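Extracellular solute-binding protein family 1 (Alicyclobacillus acidocaldarius subsp. acidocaldarius, PDB 4OVJ) probably serves as the extracellular substrate-capturing component of an ABC-type importer, binding a solute and presenting it for uptake. Local coordinates at residues I132-L136 and R331-V335. Numbering follows the deposited sequence. Where two conformers were deposited one is given.
Sequences IPNAL and RGIPV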
# COMPACT_ATOMS: atom_id res chain seq x y z
N ILE A 132 -9.31 -3.23 -11.64
CA ILE A 132 -9.88 -3.08 -10.31
C ILE A 132 -8.87 -3.61 -9.28
O ILE A 132 -8.41 -4.76 -9.39
CB ILE A 132 -11.23 -3.77 -10.20
CG1 ILE A 132 -12.19 -3.17 -11.25
CG2 ILE A 132 -11.78 -3.59 -8.79
CD1 ILE A 132 -13.53 -3.84 -11.34
N PRO A 133 -8.49 -2.77 -8.30
CA PRO A 133 -7.54 -3.23 -7.29
C PRO A 133 -8.07 -4.47 -6.61
O PRO A 133 -9.27 -4.56 -6.34
CB PRO A 133 -7.47 -2.05 -6.32
CG PRO A 133 -7.76 -0.87 -7.16
CD PRO A 133 -8.82 -1.34 -8.11
N ASN A 134 -7.19 -5.43 -6.37
CA ASN A 134 -7.62 -6.70 -5.78
C ASN A 134 -7.30 -6.82 -4.29
O ASN A 134 -7.84 -7.69 -3.60
CB ASN A 134 -7.10 -7.90 -6.58
CG ASN A 134 -5.59 -7.98 -6.65
OD1 ASN A 134 -4.87 -7.37 -5.86
ND2 ASN A 134 -5.10 -8.77 -7.61
N ALA A 135 -6.44 -5.95 -3.79
CA ALA A 135 -6.03 -5.97 -2.39
C ALA A 135 -5.40 -4.63 -2.05
O ALA A 135 -4.95 -3.90 -2.93
CB ALA A 135 -5.05 -7.09 -2.13
N LEU A 136 -5.36 -4.33 -0.76
CA LEU A 136 -5.05 -3.00 -0.27
C LEU A 136 -3.98 -2.98 0.82
O LEU A 136 -3.78 -3.95 1.54
CB LEU A 136 -6.32 -2.40 0.33
CG LEU A 136 -7.56 -2.40 -0.55
CD1 LEU A 136 -8.73 -1.77 0.19
CD2 LEU A 136 -7.30 -1.64 -1.85
N ARG A 331 -1.98 -11.13 -0.79
CA ARG A 331 -1.73 -9.92 -1.60
C ARG A 331 -1.94 -8.60 -0.85
O ARG A 331 -1.61 -7.53 -1.35
CB ARG A 331 -2.64 -9.93 -2.81
CG ARG A 331 -2.30 -10.99 -3.83
CD ARG A 331 -3.41 -11.02 -4.87
NE ARG A 331 -3.07 -11.76 -6.08
CZ ARG A 331 -3.15 -13.09 -6.23
NH1 ARG A 331 -3.54 -13.88 -5.24
NH2 ARG A 331 -2.83 -13.63 -7.39
N GLY A 332 -2.52 -8.69 0.33
CA GLY A 332 -2.91 -7.53 1.11
C GLY A 332 -4.30 -7.70 1.70
O GLY A 332 -4.85 -8.79 1.73
N ILE A 333 -4.85 -6.59 2.18
CA ILE A 333 -6.18 -6.58 2.76
C ILE A 333 -7.22 -6.68 1.64
O ILE A 333 -7.10 -5.99 0.63
CB ILE A 333 -6.41 -5.29 3.55
CG1 ILE A 333 -5.40 -5.23 4.70
CG2 ILE A 333 -7.83 -5.23 4.10
CD1 ILE A 333 -5.35 -6.54 5.45
N PRO A 334 -8.26 -7.52 1.81
CA PRO A 334 -9.27 -7.63 0.77
C PRO A 334 -9.90 -6.30 0.40
O PRO A 334 -10.20 -5.47 1.27
CB PRO A 334 -10.31 -8.55 1.39
CG PRO A 334 -9.54 -9.40 2.33
CD PRO A 334 -8.48 -8.50 2.89
N VAL A 335 -10.07 -6.09 -0.89
CA VAL A 335 -10.59 -4.82 -1.38
C VAL A 335 -12.08 -4.62 -1.09
O VAL A 335 -12.54 -3.49 -0.94
CB VAL A 335 -10.28 -4.67 -2.89
CG1 VAL A 335 -11.04 -5.71 -3.70
CG2 VAL A 335 -10.60 -3.27 -3.35
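Leu136 and Val335 meet with their side chains crossed at about a right angle, CD2 of Leu136 lying 4.0 Å from CG2 of Val335. With CG placed beside its own backbone N (chi1 -53°), the leucine sends CD1 over the backbone of the other segment, 3.9 Å from Val335 CA. Its branched, apolar end suits this place, since its two methyls can meet different partners, and it packs on Val119 of helix 117-121 as well; an alanine here would probably leave a gap beside Val335 and take away one of the side chains packed on Val119. The valine is compact enough to set both methyls against the peptide of Pro133, CG1 reaching 3.4 Å from Pro133 O, a buried carbonyl oxygen with no hydrogen-bond partner. Leu136 and Ile333 form an antiparallel hydrogen-bonded pair, which adds the short strand 333-334 to the long strand 128-144 in the mixed sheet of this two-lobed periplasmic-binding-protein fold. Leu136 N gives a bent bond to Ile333 O (2.8 Å, 137° at the hydrogen), while Ile333 N returns a straighter one to Leu136 O (2.9 Å). Their CB atoms share one face of the sheet, but in the conformer given the rest of Ile333 leads away toward helix 350-365. Gly332 precedes the pair at backbone angles that crowd any CB, which would also strike Leu136 O. Small Ala135 lets Arg331 pass, CB to CB 3.8 Å. Farther out, Arg331 crosses Asn134, amide and guanidinium planes 76° apart, and both Asn134 ND2 and Arg331 NE donate to Gln296 OE1 on the adjoining strand 293-300.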